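Local coordinates for protein histone-lysine N-methyltransferase, H3 lysine-9 specific SUVH6 (Arabidopsis thaliana, PDB 6A5K) that methylates histone H3 at its K9 site with S-adenosylmethionine as methyl donor and, as an SRA-domain protein of the plant SUVH family, probably binds methylated non-CG DNA, at residues Lys352-Ile357 with Val367-Ser372; Phe378-Val383 with Val478-Gln483. The protein carries 1 engineered substitution. All coordinates share one frame; numbering follows the deposited sequence.

Interaction 1: Lys352-Ile357 with Val367-Ser372; sequences KLPLEI and VRCLKS
Carboxylate oxygen OE2 of E356 is gripped by R368 in a salt bridge and by a second arginine, R239, from elsewhere in the chain. From R368 it takes the N-H of NE, with E356 OE2 2.7 Å from R368 NE, on its anti lone pair and close to the guanidinium plane. R368 NH2 adds only a weak bond to the same oxygen, and the two flat groups are turned 43° apart. With two arginines so near, the carboxylate would be expected to stay ionised. Paired across this antiparallel beta hairpin of the SET region, E356 and R368 share a face; with CG between backbone N and carbonyl carbon (chi1 81° and 64°) their chains converge, E356 CG to R368 CG 3.8 Å. L370 sends CD2 to within 3.6 Å of E356 OE1. Backbone bonds run both ways between E356 and R368, and L370 N, 2.9 Å from P354 O, extends the pairing past the strand end. There K371 lays its aliphatic chain across the P354 ring. L355, C369, I357 and V367 fill the other face, the V367 side chain about 7 Å from bound S-adenosylmethionine. Within the six-stranded sheet, strand 257-259 flanks 355-359 and strand 491-494 flanks 365-369.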
loop_
_atom_site.group_PDB
_atom_site.type_symbol
_atom_site.label_atom_id
_atom_site.label_comp_id
_atom_site.label_asym_id
_atom_site.label_seq_id
_atom_site.Cartn_x
_atom_site.Cartn_y
_atom_site.Cartn_z
ATOM N N LYS A 352 0.707 -10.571 -9.396
ATOM C CA LYS A 352 2.129 -10.343 -9.641
ATOM C C LYS A 352 2.926 -10.357 -8.332
ATOM O O LYS A 352 4.139 -10.568 -8.332
ATOM C CB LYS A 352 2.351 -9.012 -10.365
ATOM C CG LYS A 352 1.797 -8.950 -11.781
ATOM C CD LYS A 352 2.349 -10.078 -12.631
ATOM C CE LYS A 352 1.631 -10.156 -13.971
ATOM N NZ LYS A 352 2.161 -11.266 -14.811
ATOM N N LEU A 353 2.237 -10.126 -7.218
ATOM C CA LEU A 353 2.887 -10.046 -5.909
ATOM C C LEU A 353 3.009 -11.409 -5.233
ATOM O O LEU A 353 2.167 -12.283 -5.435
ATOM C CB LEU A 353 2.107 -9.094 -5.001
ATOM C CG LEU A 353 2.025 -7.647 -5.474
ATOM C CD1 LEU A 353 0.957 -6.883 -4.670
ATOM C CD2 LEU A 353 3.386 -7.006 -5.332
ATOM N N PRO A 354 4.059 -11.591 -4.415
ATOM C CA PRO A 354 4.222 -12.837 -3.655
ATOM C C PRO A 354 3.323 -12.872 -2.416
ATOM O O PRO A 354 3.685 -12.344 -1.364
ATOM C CB PRO A 354 5.703 -12.820 -3.269
ATOM C CG PRO A 354 6.053 -11.373 -3.197
ATOM C CD PRO A 354 5.196 -10.673 -4.228
ATOM N N LEU A 355 2.154 -13.488 -2.549
ATOM C CA LEU A 355 1.205 -13.564 -1.442
ATOM C C LEU A 355 1.373 -14.845 -0.636
ATOM O O LEU A 355 1.867 -15.859 -1.140
ATOM C CB LEU A 355 -0.233 -13.472 -1.957
ATOM C CG LEU A 355 -0.573 -12.264 -2.829
ATOM C CD1 LEU A 355 -2.029 -12.314 -3.260
ATOM C CD2 LEU A 355 -0.270 -10.962 -2.089
ATOM N N GLU A 356 0.962 -14.781 0.626
ATOM C CA GLU A 356 0.862 -15.971 1.462
ATOM C C GLU A 356 -0.288 -15.800 2.450
ATOM O O GLU A 356 -0.665 -14.669 2.777
ATOM C CB GLU A 356 2.181 -16.241 2.195
ATOM C CG GLU A 356 2.404 -15.419 3.450
ATOM C CD GLU A 356 3.730 -15.740 4.131
ATOM O OE1 GLU A 356 4.512 -16.549 3.579
ATOM O OE2 GLU A 356 3.991 -15.188 5.221
ATOM N N ILE A 357 -0.875 -16.912 2.892
ATOM C CA ILE A 357 -1.841 -16.838 3.977
ATOM C C ILE A 357 -1.164 -17.230 5.282
ATOM O O ILE A 357 -0.175 -17.978 5.297
ATOM C CB ILE A 357 -3.092 -17.720 3.742
ATOM C CG1 ILE A 357 -2.750 -19.216 3.786
ATOM C CG2 ILE A 357 -3.776 -17.340 2.429
ATOM C CD1 ILE A 357 -3.984 -20.110 3.810
ATOM N N VAL A 367 -4.289 -12.734 4.951
ATOM C CA VAL A 367 -3.403 -12.647 3.789
ATOM C C VAL A 367 -2.342 -11.575 3.988
ATOM O O VAL A 367 -2.647 -10.487 4.466
ATOM C CB VAL A 367 -4.195 -12.328 2.488
ATOM C CG1 VAL A 367 -3.246 -12.188 1.300
ATOM C CG2 VAL A 367 -5.246 -13.401 2.206
ATOM N N ARG A 368 -1.094 -11.886 3.643
ATOM C CA ARG A 368 -0.053 -10.860 3.611
ATOM C C ARG A 368 0.867 -11.073 2.414
ATOM O O ARG A 368 0.777 -12.091 1.717
ATOM C CB ARG A 368 0.764 -10.854 4.916
ATOM C CG ARG A 368 1.550 -12.149 5.159
ATOM C CD ARG A 368 2.166 -12.179 6.566
ATOM N NE ARG A 368 2.786 -13.473 6.860
ATOM C CZ ARG A 368 3.050 -13.903 8.087
ATOM N NH1 ARG A 368 2.749 -13.144 9.135
ATOM N NH2 ARG A 368 3.613 -15.093 8.269
ATOM N N CYS A 369 1.752 -10.109 2.182
ATOM C CA CYS A 369 2.690 -10.164 1.065
ATOM C C CYS A 369 4.132 -10.215 1.567
ATOM O O CYS A 369 4.469 -9.558 2.551
ATOM C CB CYS A 369 2.488 -8.957 0.149
ATOM S SG CYS A 369 3.537 -8.941 -1.318
ATOM N N LEU A 370 4.977 -10.997 0.898
ATOM C CA LEU A 370 6.367 -11.149 1.329
ATOM C C LEU A 370 7.209 -9.907 1.047
ATOM O O LEU A 370 8.288 -9.750 1.607
ATOM C CB LEU A 370 7.013 -12.366 0.663
ATOM C CG LEU A 370 6.558 -13.747 1.140
ATOM C CD1 LEU A 370 7.342 -14.846 0.429
ATOM C CD2 LEU A 370 6.719 -13.869 2.646
ATOM N N LYS A 371 6.728 -9.023 0.182
ATOM C CA LYS A 371 7.423 -7.751 -0.001
ATOM C C LYS A 371 6.487 -6.560 0.151
ATOM O O LYS A 371 5.274 -6.721 0.296
ATOM C CB LYS A 371 8.120 -7.710 -1.362
ATOM C CG LYS A 371 7.193 -7.567 -2.543
ATOM C CD LYS A 371 7.924 -7.840 -3.853
ATOM C CE LYS A 371 8.942 -8.964 -3.700
ATOM N NZ LYS A 371 9.677 -9.240 -4.970
ATOM N N SER A 372 7.062 -5.364 0.134
ATOM C CA SER A 372 6.265 -4.156 0.253
ATOM C C SER A 372 5.407 -3.968 -0.992
ATOM O O SER A 372 5.752 -4.436 -2.076
ATOM C CB SER A 372 7.160 -2.933 0.496
ATOM O OG SER A 372 8.027 -2.697 -0.595
#

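Interaction 2: Phe378-Val383 with Val478-Gln483; sequences FICEYV and VMFFAQ
F378 and E381 both swing CG anti to the backbone N (chi1 171° and -176°), while M479 folds back at chi2 (-61°), and this brings selenium against the E381 chain and near the F378 ring. The SE atom of M479, a selenomethionine, lies 3.5 Å from E381 CB, and M479 CB meets F378 CE1 at 3.8 Å; selenium and ring make an oblique Met-aromatic contact. The F378 edge also points at the face of F481, an inclined edge-to-face pair with centroids 6.0 Å apart. On the other side of the strands F480 runs beside Y382, its CE2 3.8 Å from Y382 CB, and C380 SG touches F480 CD2. A beta bulge between F378 and E381 shifts the register by one: I379 N and C380 O, from successive residues, bond to O and N of the single residue F480. Beyond it, Y382 N reaches V478 O at 2.9 Å. One water donates to E381 OE2 and Y382 O and accepts from V478 N. The side chain of Y382 is about 5 Å from bound S-adenosylmethionine, so the aromatic packing probably backs the cofactor site, while H477 and the water hold the E381 carboxylate.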
loop_
_atom_site.group_PDB
_atom_site.type_symbol
_atom_site.label_atom_id
_atom_site.label_comp_id
_atom_site.label_asym_id
_atom_site.label_seq_id
_atom_site.Cartn_x
_atom_site.Cartn_y
_atom_site.Cartn_z
ATOM N N PHE A 378 -2.356 -3.450 -7.927
ATOM C CA PHE A 378 -3.309 -4.550 -7.959
ATOM C C PHE A 378 -2.825 -5.693 -7.069
ATOM O O PHE A 378 -1.647 -6.058 -7.099
ATOM C CB PHE A 378 -3.511 -5.040 -9.400
ATOM C CG PHE A 378 -4.312 -6.311 -9.512
ATOM C CD1 PHE A 378 -5.632 -6.354 -9.095
ATOM C CD2 PHE A 378 -3.747 -7.457 -10.055
ATOM C CE1 PHE A 378 -6.373 -7.519 -9.208
ATOM C CE2 PHE A 378 -4.481 -8.623 -10.175
ATOM C CZ PHE A 378 -5.799 -8.656 -9.752
ATOM N N ILE A 379 -3.735 -6.250 -6.276
ATOM C CA ILE A 379 -3.403 -7.355 -5.378
ATOM C C ILE A 379 -3.853 -8.683 -5.976
ATOM O O ILE A 379 -3.044 -9.512 -6.381
ATOM C CB ILE A 379 -4.072 -7.200 -3.989
ATOM C CG1 ILE A 379 -3.827 -5.800 -3.403
ATOM C CG2 ILE A 379 -3.602 -8.322 -3.050
ATOM C CD1 ILE A 379 -2.347 -5.428 -3.279
ATOM N N CYS A 380 -5.166 -8.866 -6.028
ATOM C CA CYS A 380 -5.766 -10.092 -6.539
ATOM C C CYS A 380 -7.240 -9.848 -6.795
ATOM O O CYS A 380 -7.776 -8.810 -6.419
ATOM C CB CYS A 380 -5.593 -11.254 -5.550
ATOM S SG CYS A 380 -6.501 -11.024 -3.998
ATOM N N GLU A 381 -7.885 -10.821 -7.430
ATOM C CA GLU A 381 -9.330 -10.810 -7.641
ATOM C C GLU A 381 -10.027 -11.557 -6.513
ATOM O O GLU A 381 -9.422 -12.416 -5.877
ATOM C CB GLU A 381 -9.674 -11.454 -8.994
ATOM C CG GLU A 381 -11.152 -11.411 -9.374
ATOM C CD GLU A 381 -11.400 -11.780 -10.831
ATOM O OE1 GLU A 381 -10.433 -12.132 -11.536
ATOM O OE2 GLU A 381 -12.566 -11.717 -11.273
ATOM N N TYR A 382 -11.292 -11.231 -6.256
ATOM C CA TYR A 382 -12.122 -12.111 -5.442
ATOM C C TYR A 382 -12.758 -13.140 -6.364
ATOM O O TYR A 382 -13.723 -12.844 -7.066
ATOM C CB TYR A 382 -13.198 -11.338 -4.669
ATOM C CG TYR A 382 -13.800 -12.155 -3.547
ATOM C CD1 TYR A 382 -14.836 -13.053 -3.788
ATOM C CD2 TYR A 382 -13.327 -12.035 -2.248
ATOM C CE1 TYR A 382 -15.379 -13.814 -2.763
ATOM C CE2 TYR A 382 -13.863 -12.790 -1.219
ATOM C CZ TYR A 382 -14.890 -13.677 -1.484
ATOM O OH TYR A 382 -15.422 -14.426 -0.461
ATOM N N VAL A 383 -12.201 -14.345 -6.378
ATOM C CA VAL A 383 -12.679 -15.379 -7.290
ATOM C C VAL A 383 -13.534 -16.406 -6.557
ATOM O O VAL A 383 -13.201 -16.826 -5.448
ATOM C CB VAL A 383 -11.498 -16.084 -7.998
ATOM C CG1 VAL A 383 -11.982 -17.286 -8.807
ATOM C CG2 VAL A 383 -10.759 -15.103 -8.896
ATOM N N VAL A 478 -14.256 -8.269 -9.285
ATOM C CA VAL A 478 -13.923 -7.553 -8.054
ATOM C C VAL A 478 -12.411 -7.623 -7.847
ATOM O O VAL A 478 -11.864 -8.683 -7.546
ATOM C CB VAL A 478 -14.690 -8.129 -6.849
ATOM C CG1 VAL A 478 -14.199 -7.522 -5.534
ATOM C CG2 VAL A 478 -16.196 -7.886 -7.036
HETATM N N MSE A 479 -11.738 -6.491 -8.045
HETATM C CA MSE A 479 -10.279 -6.441 -8.011
HETATM C C MSE A 479 -9.807 -5.613 -6.826
HETATM O O MSE A 479 -10.237 -4.474 -6.668
HETATM C CB MSE A 479 -9.738 -5.831 -9.308
HETATM C CG MSE A 479 -10.311 -6.473 -10.582
HETATM SE SE MSE A 479 -9.846 -8.351 -10.650
HETATM C CE MSE A 479 -9.771 -8.610 -12.589
ATOM N N PHE A 480 -8.911 -6.157 -6.008
ATOM C CA PHE A 480 -8.401 -5.387 -4.874
ATOM C C PHE A 480 -7.158 -4.571 -5.215
ATOM O O PHE A 480 -6.256 -5.050 -5.908
ATOM C CB PHE A 480 -8.105 -6.317 -3.701
ATOM C CG PHE A 480 -9.310 -7.038 -3.204
ATOM C CD1 PHE A 480 -10.249 -6.377 -2.431
ATOM C CD2 PHE A 480 -9.519 -8.372 -3.517
ATOM C CE1 PHE A 480 -11.370 -7.033 -1.968
ATOM C CE2 PHE A 480 -10.643 -9.029 -3.064
ATOM C CZ PHE A 480 -11.566 -8.360 -2.288
ATOM N N PHE A 481 -7.125 -3.336 -4.711
ATOM C CA PHE A 481 -5.997 -2.423 -4.893
ATOM C C PHE A 481 -5.494 -1.896 -3.543
ATOM O O PHE A 481 -6.283 -1.678 -2.625
ATOM C CB PHE A 481 -6.395 -1.224 -5.765
ATOM C CG PHE A 481 -6.542 -1.545 -7.226
ATOM C CD1 PHE A 481 -7.741 -2.046 -7.723
ATOM C CD2 PHE A 481 -5.491 -1.323 -8.102
ATOM C CE1 PHE A 481 -7.881 -2.338 -9.069
ATOM C CE2 PHE A 481 -5.630 -1.613 -9.457
ATOM C CZ PHE A 481 -6.817 -2.111 -9.936
ATOM N N ALA A 482 -4.188 -1.664 -3.439
ATOM C CA ALA A 482 -3.616 -1.031 -2.245
ATOM C C ALA A 482 -3.932 0.467 -2.180
ATOM O O ALA A 482 -3.814 1.175 -3.182
ATOM C CB ALA A 482 -2.101 -1.248 -2.209
ATOM N N GLN A 483 -4.322 0.957 -1.003
ATOM C CA GLN A 483 -4.494 2.399 -0.817
ATOM C C GLN A 483 -3.468 2.995 0.161
ATOM O O GLN A 483 -3.616 4.128 0.617
ATOM C CB GLN A 483 -5.928 2.729 -0.364
ATOM C CG GLN A 483 -6.389 2.116 0.959
ATOM C CD GLN A 483 -7.746 2.666 1.392
ATOM O OE1 GLN A 483 -8.446 3.306 0.605
ATOM N NE2 GLN A 483 -8.113 2.432 2.646
HETATM O O HOH W 1 -14.450 -11.054 -9.410
#

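Overall arrangement
Following the chain from the N terminus, interaction 1 comes first and closes a short beta hairpin, with nine residues between its segments. A few residues past its second segment, strand 378-381 opens interaction 2, which closes only after 94 residues, when strand 477-482 returns beside it. The two are therefore in series, neither nested nor crossed. Strand 365-369 and both segments of interaction 2 belong to the SET domain, but to different sheets: the hairpin lies inside the six-stranded one, whereas strand 378-381 is an outer strand of the four-stranded one. Their centres are 12 Å apart, and L353, just before strand 355-359, and L355 within it pack on I379.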